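Local coordinates for protein aldo-keto Reductase, OXIDOREDUCTASE (Salmonella typhimurium, PDB 5T79) that probably acts as an NADPH-dependent aldo-keto reductase, able to turn 3-hydroxybutanal into 1,3-butanediol, at residues A[47-52]-A[75-80]; A[177-182]-A[187-192]; A[194-199]-A[206-211]. One frame throughout, in Å; residues are numbered along the deposited sequence.

Interaction 1. Residues A[47-52]-A[75-80]; sequences ALLQRA and CNFGRI
The apolar contact rests on L49, whose CD1 methyl is presented to both F77 and I80 on the neighbouring helix. It lies 3.8 Å from F77 CD1, meeting the phenyl ring obliquely, and the two side chains cross at about a right angle. The same methyl is 3.8 Å from CG2 of I80, with CD1 of I80 slightly further off at 4.1 Å, so one leucine branch sits between a ring and a branched aliphatic chain. F77 has its CG anti to the backbone N (chi1 175°), a torsion that swings the ring over to L49 although its CB does not point at the opposite helix. All three side chains are buried.

The polar ties lie outside the apolar patch. Q50 NE2 is hydrogen-bonded to D84 OD2, later on helix 72-85, a second tie between the two helices, and N76 ND2 donates to the carbonyl oxygen of F36.

The two segments belong to helices 42-54 and 72-85, which follow each other on the outside of the barrel with strand 59-61 between them in the chain. F60 of that strand touches both L49 and F77 from the barrel side, while L48 turns to helix 301-308.

Interaction 2. Residues A[177-182]-A[187-192]; sequences QAIDIL and TPCLIH
In this close helix-to-strand return, L182 and I179 of helix 172-185 pack against T187 and C189 in the chain that leads from the helix end into strand 191-193, held by one direct backbone hydrogen bond, a bridging water and a small apolar patch. The carbonyl oxygen of L182 accepts from T187 N at 3.1 Å, with a moderately bent N-H...O angle of 146° and the donor tilted 29° from the carbonyl plane. One turn earlier a water links the two backbones: it donates to I179 O at 2.8 Å and accepts from C189 N at 2.7 Å, so one molecule bridges the I179 carbonyl and the C189 amide.

Together with strand 162-168 these elements form a right-handed beta-alpha-beta crossover, the repeating unit of the TIM barrel of aldo-keto reductases. Strand 191-193 lies parallel to 162-168, and I191 is bonded through its backbone to I167.

On the apolar side, C189 CB fits between two helix residues, 3.7 Å from L182 CD1 and 4.0 Å from I179 CG1. With CG anti to its own carbonyl carbon (chi1 -75°), L182 directs CD1 to that cysteine. The leucine is also pressed against the backbone, its CB just 3.2 Å from T187 O. The hydroxyl of T187 turns to another helix, where D154 takes it in a hydrogen bond, and M150 of that helix touches L182.

Interaction 3. Residues A[194-199]-A[206-211]; sequences PKYSLF and GLLALL
Y196 and L208 meet between the loop after strand 191-193 and the first turn of helix 207-214. Starting at CB, which points toward the helix, the tyrosine side chain runs out with its CG anti to the backbone N (chi1 -178°), and this extended course carries the ring to the helical segment. Along the ring, CE2 is the atom that touches, 4.2 Å from CD1 of L208; the methyl comes in obliquely, and the two side chains cross at about a right angle. The ring also meets W284, their planes inclined by about 55°, and the side chain touches V285, so helix 277-285 adds to its enclosure. At the tip, OH is hydrogen-bonded to both E204 OE2 and R287 NH2.

The second contact is that of P194 with L207. CD2 of the leucine lies 4.0 Å from P194 CB and 4.1 Å from P194 CG, approaching the CB-CG edge of the pyrrolidine ring from an oblique direction. G206 occupies the N-cap position just before the helix, in a backbone conformation where a CB would jam against the carbonyl oxygen of the residue before. Further along the loop, S197 OG accepts from F199 N at 3.1 Å, an ST turn that bends the chain, and the F199 ring forms a cation-pi pair with K259.

P194 lies about 6 Å, side chain to side chain, from S168 and N169, both NADPH-binding residues, so the contact borders the cofactor site of the barrel. Between the two segments the chemistry is purely apolar, and the hydroxyl of Y196 is the polar end of an otherwise apolar set of side chains. The fit of loop on helix therefore depends on shape, while the bonds to E204 and R287, outside the two segments, hold the tip of the ring and its apolar flank meets L208.

Overall arrangement
All three contacts are formed largely by buried residues, but on different parts of the barrel. Interaction 1 joins two neighbouring outer helices and lies across the chain's centre from the other two, its centre about 30 Å from that of interaction 2 and 29 Å from that of interaction 3. Those two adjoin: the side chain of H192 packs on L207 and L211, and I179 also meets L211, so strand 191-193 and helices 172-185 and 207-214 share one packed region. Chemically, interactions 1 and 3 are small and apolar, whereas interaction 2, at a tight chain return, adds a direct backbone bond and a water bridge. Interaction 3 comes nearest the NADPH.

Interaction 1. Residues A[47-52]-A[75-80]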
loop_
_atom_site.group_PDB
_atom_site.type_symbol
_atom_site.label_atom_id
_atom_site.label_comp_id
_atom_site.label_asym_id
_atom_site.label_seq_id
_atom_site.Cartn_x
_atom_site.Cartn_y
_atom_site.Cartn_z
ATOM N N ALA A 47 1.910 18.550 4.510
ATOM C CA ALA A 47 3.252 18.348 5.075
ATOM C C ALA A 47 3.696 16.881 4.907
ATOM O O ALA A 47 4.860 16.634 4.592
ATOM C CB ALA A 47 3.268 18.737 6.556
ATOM N N LEU A 48 2.776 15.922 5.100
ATOM C CA LEU A 48 3.076 14.471 4.932
ATOM C C LEU A 48 3.437 14.147 3.479
ATOM O O LEU A 48 4.464 13.524 3.215
ATOM C CB LEU A 48 1.856 13.603 5.363
ATOM C CG LEU A 48 1.534 13.604 6.858
ATOM C CD1 LEU A 48 0.161 12.991 7.142
ATOM C CD2 LEU A 48 2.635 12.919 7.658
ATOM N N LEU A 49 2.610 14.582 2.531
ATOM C CA LEU A 49 2.907 14.348 1.117
ATOM C C LEU A 49 4.237 15.008 0.694
ATOM O O LEU A 49 5.018 14.387 -0.010
ATOM C CB LEU A 49 1.763 14.846 0.218
ATOM C CG LEU A 49 0.434 14.102 0.359
ATOM C CD1 LEU A 49 -0.637 14.744 -0.512
ATOM C CD2 LEU A 49 0.592 12.622 0.038
ATOM N N GLN A 50 4.493 16.251 1.122
ATOM C CA GLN A 50 5.730 16.938 0.742
ATOM C C GLN A 50 6.945 16.250 1.370
ATOM O O GLN A 50 7.969 16.100 0.696
ATOM C CB GLN A 50 5.674 18.424 1.156
ATOM C CG GLN A 50 4.687 19.227 0.288
ATOM C CD GLN A 50 4.673 20.691 0.664
ATOM O OE1 GLN A 50 5.529 21.159 1.391
ATOM N NE2 GLN A 50 3.745 21.464 0.122
ATOM N N ARG A 51 6.845 15.834 2.653
ATOM C CA ARG A 51 8.002 15.171 3.290
ATOM C C ARG A 51 8.289 13.821 2.606
ATOM O O ARG A 51 9.461 13.488 2.349
ATOM C CB ARG A 51 7.787 14.974 4.798
ATOM C CG ARG A 51 9.072 14.503 5.555
ATOM C CD ARG A 51 10.175 15.560 5.462
ATOM N NE ARG A 51 11.385 15.187 6.193
ATOM C CZ ARG A 51 12.615 15.191 5.683
ATOM N NH1 ARG A 51 12.815 15.518 4.411
ATOM N NH2 ARG A 51 13.653 14.866 6.440
ATOM N N ALA A 52 7.217 13.076 2.265
ATOM C CA ALA A 52 7.351 11.780 1.597
ATOM C C ALA A 52 8.101 11.932 0.260
ATOM O O ALA A 52 9.104 11.247 0.054
ATOM C CB ALA A 52 5.982 11.151 1.369
ATOM N N CYS A 75 -10.265 13.773 -2.767
ATOM C CA CYS A 75 -10.445 15.242 -2.970
ATOM C C CYS A 75 -9.267 16.019 -2.439
ATOM O O CYS A 75 -8.775 16.921 -3.109
ATOM C CB CYS A 75 -11.720 15.740 -2.306
ATOM S SG CYS A 75 -13.216 15.140 -3.077
ATOM N N ASN A 76 -8.861 15.727 -1.200
ATOM C CA ASN A 76 -7.763 16.473 -0.563
ATOM C C ASN A 76 -6.470 16.230 -1.281
ATOM O O ASN A 76 -5.737 17.185 -1.519
ATOM C CB ASN A 76 -7.647 16.136 0.928
ATOM C CG ASN A 76 -8.691 16.828 1.749
ATOM O OD1 ASN A 76 -9.067 17.970 1.475
ATOM N ND2 ASN A 76 -9.176 16.162 2.780
ATOM N N PHE A 77 -6.222 14.984 -1.704
ATOM C CA PHE A 77 -5.030 14.656 -2.508
ATOM C C PHE A 77 -5.080 15.424 -3.845
ATOM O O PHE A 77 -4.075 15.999 -4.250
ATOM C CB PHE A 77 -4.927 13.139 -2.767
ATOM C CG PHE A 77 -3.778 12.800 -3.691
ATOM C CD1 PHE A 77 -2.471 12.779 -3.220
ATOM C CD2 PHE A 77 -4.001 12.537 -5.035
ATOM C CE1 PHE A 77 -1.408 12.488 -4.074
ATOM C CE2 PHE A 77 -2.937 12.260 -5.895
ATOM C CZ PHE A 77 -1.646 12.244 -5.411
ATOM N N GLY A 78 -6.240 15.427 -4.497
ATOM C CA GLY A 78 -6.460 16.158 -5.752
ATOM C C GLY A 78 -6.122 17.641 -5.642
ATOM O O GLY A 78 -5.421 18.187 -6.497
ATOM N N ARG A 79 -6.572 18.292 -4.562
ATOM C CA ARG A 79 -6.277 19.716 -4.312
ATOM C C ARG A 79 -4.763 19.935 -4.098
ATOM O O ARG A 79 -4.193 20.862 -4.692
ATOM C CB ARG A 79 -7.052 20.222 -3.072
ATOM C CG ARG A 79 -6.777 21.697 -2.752
ATOM C CD ARG A 79 -7.416 22.134 -1.457
ATOM N NE ARG A 79 -6.798 23.356 -0.922
ATOM C CZ ARG A 79 -6.905 23.751 0.343
ATOM N NH1 ARG A 79 -7.616 23.040 1.209
ATOM N NH2 ARG A 79 -6.318 24.867 0.749
ATOM N N ILE A 80 -4.127 19.111 -3.234
ATOM C CA ILE A 80 -2.692 19.247 -2.928
ATOM C C ILE A 80 -1.875 18.980 -4.205
ATOM O O ILE A 80 -0.889 19.685 -4.461
ATOM C CB ILE A 80 -2.256 18.367 -1.734
ATOM C CG1 ILE A 80 -2.952 18.854 -0.434
ATOM C CG2 ILE A 80 -0.706 18.368 -1.549
ATOM C CD1 ILE A 80 -3.046 17.782 0.684
#

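Interaction 2. Residues A[177-182]-A[187-192]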
loop_
_atom_site.group_PDB
_atom_site.type_symbol
_atom_site.label_atom_id
_atom_site.label_comp_id
_atom_site.label_asym_id
_atom_site.label_seq_id
_atom_site.Cartn_x
_atom_site.Cartn_y
_atom_site.Cartn_z
ATOM N N GLN A 177 -5.990 -17.396 -10.550
ATOM C CA GLN A 177 -7.056 -17.315 -11.567
ATOM C C GLN A 177 -7.125 -15.929 -12.191
ATOM O O GLN A 177 -7.200 -15.820 -13.417
ATOM C CB GLN A 177 -8.417 -17.643 -10.960
ATOM C CG GLN A 177 -8.608 -19.060 -10.460
ATOM C CD GLN A 177 -9.937 -19.118 -9.744
ATOM O OE1 GLN A 177 -10.949 -18.618 -10.244
ATOM N NE2 GLN A 177 -9.943 -19.618 -8.513
ATOM N N ALA A 178 -7.066 -14.865 -11.341
ATOM C CA ALA A 178 -7.128 -13.466 -11.772
ATOM C C ALA A 178 -5.926 -13.103 -12.653
ATOM O O ALA A 178 -6.094 -12.486 -13.712
ATOM C CB ALA A 178 -7.196 -12.553 -10.559
ATOM N N ILE A 179 -4.712 -13.513 -12.225
ATOM C CA ILE A 179 -3.474 -13.241 -12.973
ATOM C C ILE A 179 -3.544 -13.922 -14.357
ATOM O O ILE A 179 -3.211 -13.303 -15.377
ATOM C CB ILE A 179 -2.237 -13.690 -12.147
ATOM C CG1 ILE A 179 -2.023 -12.706 -10.964
ATOM C CG2 ILE A 179 -0.961 -13.795 -13.024
ATOM C CD1 ILE A 179 -1.079 -13.303 -9.795
ATOM N N ASP A 180 -3.980 -15.198 -14.391
ATOM C CA ASP A 180 -4.056 -15.925 -15.666
ATOM C C ASP A 180 -5.098 -15.306 -16.625
ATOM O O ASP A 180 -4.848 -15.251 -17.828
ATOM C CB ASP A 180 -4.362 -17.404 -15.415
ATOM C CG ASP A 180 -3.203 -18.188 -14.788
ATOM O OD1 ASP A 180 -2.062 -17.672 -14.782
ATOM O OD2 ASP A 180 -3.434 -19.321 -14.338
ATOM N N ILE A 181 -6.244 -14.839 -16.098
ATOM C CA ILE A 181 -7.296 -14.198 -16.905
ATOM C C ILE A 181 -6.754 -12.893 -17.509
ATOM O O ILE A 181 -6.912 -12.675 -18.709
ATOM C CB ILE A 181 -8.614 -13.973 -16.103
ATOM C CG1 ILE A 181 -9.338 -15.327 -15.847
ATOM C CG2 ILE A 181 -9.564 -12.999 -16.838
ATOM C CD1 ILE A 181 -10.398 -15.270 -14.719
ATOM N N LEU A 182 -6.120 -12.040 -16.686
ATOM C CA LEU A 182 -5.543 -10.769 -17.135
ATOM C C LEU A 182 -4.439 -10.999 -18.159
ATOM O O LEU A 182 -4.397 -10.287 -19.149
ATOM C CB LEU A 182 -5.008 -9.958 -15.938
ATOM C CG LEU A 182 -6.080 -9.273 -15.067
ATOM C CD1 LEU A 182 -5.441 -8.676 -13.794
ATOM C CD2 LEU A 182 -6.773 -8.130 -15.838
ATOM N N THR A 187 -3.570 -7.629 -20.582
ATOM C CA THR A 187 -3.290 -6.560 -19.623
ATOM C C THR A 187 -2.737 -7.273 -18.389
ATOM O O THR A 187 -3.519 -7.608 -17.503
ATOM C CB THR A 187 -4.554 -5.721 -19.335
ATOM O OG1 THR A 187 -4.968 -5.108 -20.543
ATOM C CG2 THR A 187 -4.314 -4.656 -18.260
ATOM N N PRO A 188 -1.435 -7.621 -18.354
ATOM C CA PRO A 188 -0.927 -8.412 -17.213
ATOM C C PRO A 188 -1.044 -7.700 -15.875
ATOM O O PRO A 188 -0.819 -6.487 -15.788
ATOM C CB PRO A 188 0.547 -8.681 -17.560
ATOM C CG PRO A 188 0.876 -7.788 -18.663
ATOM C CD PRO A 188 -0.386 -7.373 -19.363
ATOM N N CYS A 189 -1.422 -8.459 -14.834
ATOM C CA CYS A 189 -1.540 -7.921 -13.481
ATOM C C CYS A 189 -0.197 -7.352 -13.036
ATOM O O CYS A 189 0.784 -8.076 -13.028
ATOM C CB CYS A 189 -2.000 -9.015 -12.525
ATOM S SG CYS A 189 -2.350 -8.415 -10.864
ATOM N N LEU A 190 -0.146 -6.080 -12.663
ATOM C CA LEU A 190 1.136 -5.510 -12.228
ATOM C C LEU A 190 1.511 -5.946 -10.824
ATOM O O LEU A 190 2.692 -6.208 -10.539
ATOM C CB LEU A 190 1.083 -3.949 -12.266
ATOM C CG LEU A 190 2.354 -3.220 -11.752
ATOM C CD1 LEU A 190 3.515 -3.399 -12.714
ATOM C CD2 LEU A 190 2.124 -1.709 -11.523
ATOM N N ILE A 191 0.509 -5.954 -9.914
ATOM C CA ILE A 191 0.777 -6.042 -8.492
ATOM C C ILE A 191 -0.376 -6.636 -7.691
ATOM O O ILE A 191 -1.540 -6.579 -8.091
ATOM C CB ILE A 191 1.085 -4.559 -8.020
ATOM C CG1 ILE A 191 1.706 -4.492 -6.582
ATOM C CG2 ILE A 191 -0.149 -3.600 -8.159
ATOM C CD1 ILE A 191 2.394 -3.125 -6.282
ATOM N N HIS A 192 -0.019 -7.146 -6.514
ATOM C CA HIS A 192 -0.938 -7.645 -5.510
ATOM C C HIS A 192 -0.669 -6.874 -4.243
ATOM O O HIS A 192 0.491 -6.715 -3.853
ATOM C CB HIS A 192 -0.725 -9.151 -5.284
ATOM C CG HIS A 192 -1.759 -9.799 -4.401
ATOM N ND1 HIS A 192 -1.999 -9.350 -3.107
ATOM C CD2 HIS A 192 -2.541 -10.874 -4.640
ATOM C CE1 HIS A 192 -2.914 -10.169 -2.602
ATOM N NE2 HIS A 192 -3.277 -11.098 -3.489
HETATM O O HOH W 1 -1.396 -11.157 -15.298
#

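Interaction 3. Residues A[194-199]-A[206-211]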
loop_
_atom_site.group_PDB
_atom_site.type_symbol
_atom_site.label_atom_id
_atom_site.label_comp_id
_atom_site.label_asym_id
_atom_site.label_seq_id
_atom_site.Cartn_x
_atom_site.Cartn_y
_atom_site.Cartn_z
ATOM N N PRO A 194 -1.435 -7.348 -0.524
ATOM C CA PRO A 194 -1.949 -8.123 0.613
ATOM C C PRO A 194 -1.615 -7.480 1.956
ATOM O O PRO A 194 -0.638 -6.721 2.070
ATOM C CB PRO A 194 -1.149 -9.428 0.507
ATOM C CG PRO A 194 0.238 -8.975 -0.029
ATOM C CD PRO A 194 -0.004 -7.633 -0.763
ATOM N N LYS A 195 -2.353 -7.875 3.010
ATOM C CA LYS A 195 -1.981 -7.484 4.367
ATOM C C LYS A 195 -0.792 -8.361 4.769
ATOM O O LYS A 195 -0.871 -9.583 4.596
ATOM C CB LYS A 195 -3.173 -7.692 5.325
ATOM C CG LYS A 195 -2.933 -7.174 6.725
ATOM C CD LYS A 195 -4.192 -7.396 7.578
ATOM C CE LYS A 195 -4.938 -6.104 7.814
ATOM N NZ LYS A 195 -6.280 -6.336 8.418
ATOM N N TYR A 196 0.331 -7.753 5.232
ATOM C CA TYR A 196 1.521 -8.524 5.630
ATOM C C TYR A 196 2.327 -7.783 6.674
ATOM O O TYR A 196 2.708 -6.629 6.471
ATOM C CB TYR A 196 2.411 -8.856 4.406
ATOM C CG TYR A 196 3.659 -9.695 4.669
ATOM C CD1 TYR A 196 3.654 -10.723 5.615
ATOM C CD2 TYR A 196 4.793 -9.552 3.877
ATOM C CE1 TYR A 196 4.759 -11.574 5.773
ATOM C CE2 TYR A 196 5.912 -10.366 4.050
ATOM C CZ TYR A 196 5.889 -11.381 4.990
ATOM O OH TYR A 196 6.994 -12.187 5.115
ATOM N N SER A 197 2.590 -8.464 7.797
ATOM C CA SER A 197 3.402 -7.943 8.916
ATOM C C SER A 197 3.876 -9.089 9.767
ATOM O O SER A 197 3.477 -10.221 9.519
ATOM C CB SER A 197 2.583 -6.979 9.781
ATOM O OG SER A 197 1.653 -7.691 10.592
ATOM N N LEU A 198 4.661 -8.804 10.819
ATOM C CA LEU A 198 5.081 -9.841 11.778
ATOM C C LEU A 198 3.871 -10.579 12.390
ATOM O O LEU A 198 3.970 -11.769 12.706
ATOM C CB LEU A 198 5.906 -9.214 12.906
ATOM C CG LEU A 198 7.344 -8.837 12.547
ATOM C CD1 LEU A 198 7.860 -7.718 13.448
ATOM C CD2 LEU A 198 8.268 -10.037 12.716
ATOM N N PHE A 199 2.743 -9.874 12.536
ATOM C CA PHE A 199 1.532 -10.413 13.148
ATOM C C PHE A 199 0.528 -10.969 12.119
ATOM O O PHE A 199 -0.534 -11.466 12.503
ATOM C CB PHE A 199 0.855 -9.319 14.004
ATOM C CG PHE A 199 1.585 -8.969 15.286
ATOM C CD1 PHE A 199 2.483 -9.863 15.867
ATOM C CD2 PHE A 199 1.320 -7.775 15.949
ATOM C CE1 PHE A 199 3.136 -9.550 17.064
ATOM C CE2 PHE A 199 1.959 -7.466 17.151
ATOM C CZ PHE A 199 2.854 -8.366 17.710
ATOM N N GLY A 206 2.053 -19.455 0.372
ATOM C CA GLY A 206 1.904 -19.708 -1.058
ATOM C C GLY A 206 1.800 -18.489 -1.943
ATOM O O GLY A 206 2.253 -18.527 -3.090
ATOM N N LEU A 207 1.210 -17.398 -1.450
ATOM C CA LEU A 207 1.052 -16.226 -2.317
ATOM C C LEU A 207 2.376 -15.643 -2.801
ATOM O O LEU A 207 2.509 -15.399 -4.002
ATOM C CB LEU A 207 0.229 -15.120 -1.638
ATOM C CG LEU A 207 -0.068 -13.933 -2.552
ATOM C CD1 LEU A 207 -1.210 -14.248 -3.519
ATOM C CD2 LEU A 207 -0.380 -12.674 -1.744
ATOM N N LEU A 208 3.365 -15.428 -1.904
ATOM C CA LEU A 208 4.628 -14.795 -2.350
ATOM C C LEU A 208 5.341 -15.651 -3.402
ATOM O O LEU A 208 5.855 -15.099 -4.380
ATOM C CB LEU A 208 5.563 -14.471 -1.175
ATOM C CG LEU A 208 5.056 -13.418 -0.149
ATOM C CD1 LEU A 208 6.146 -13.067 0.843
ATOM C CD2 LEU A 208 4.532 -12.126 -0.836
ATOM N N ALA A 209 5.296 -16.984 -3.248
ATOM C CA ALA A 209 5.889 -17.931 -4.207
ATOM C C ALA A 209 5.150 -17.839 -5.536
ATOM O O ALA A 209 5.784 -17.773 -6.592
ATOM C CB ALA A 209 5.829 -19.357 -3.655
ATOM N N LEU A 210 3.804 -17.767 -5.490
ATOM C CA LEU A 210 3.001 -17.629 -6.706
ATOM C C LEU A 210 3.326 -16.307 -7.449
ATOM O O LEU A 210 3.467 -16.309 -8.670
ATOM C CB LEU A 210 1.498 -17.665 -6.355
ATOM C CG LEU A 210 0.513 -17.167 -7.452
ATOM C CD1 LEU A 210 0.371 -18.196 -8.573
ATOM C CD2 LEU A 210 -0.850 -16.849 -6.857
ATOM N N LEU A 211 3.404 -15.187 -6.719
ATOM C CA LEU A 211 3.660 -13.898 -7.375
ATOM C C LEU A 211 5.054 -13.878 -8.023
ATOM O O LEU A 211 5.201 -13.406 -9.159
ATOM C CB LEU A 211 3.474 -12.739 -6.385
ATOM C CG LEU A 211 2.088 -12.621 -5.736
ATOM C CD1 LEU A 211 2.059 -11.474 -4.706
ATOM C CD2 LEU A 211 0.975 -12.448 -6.774
#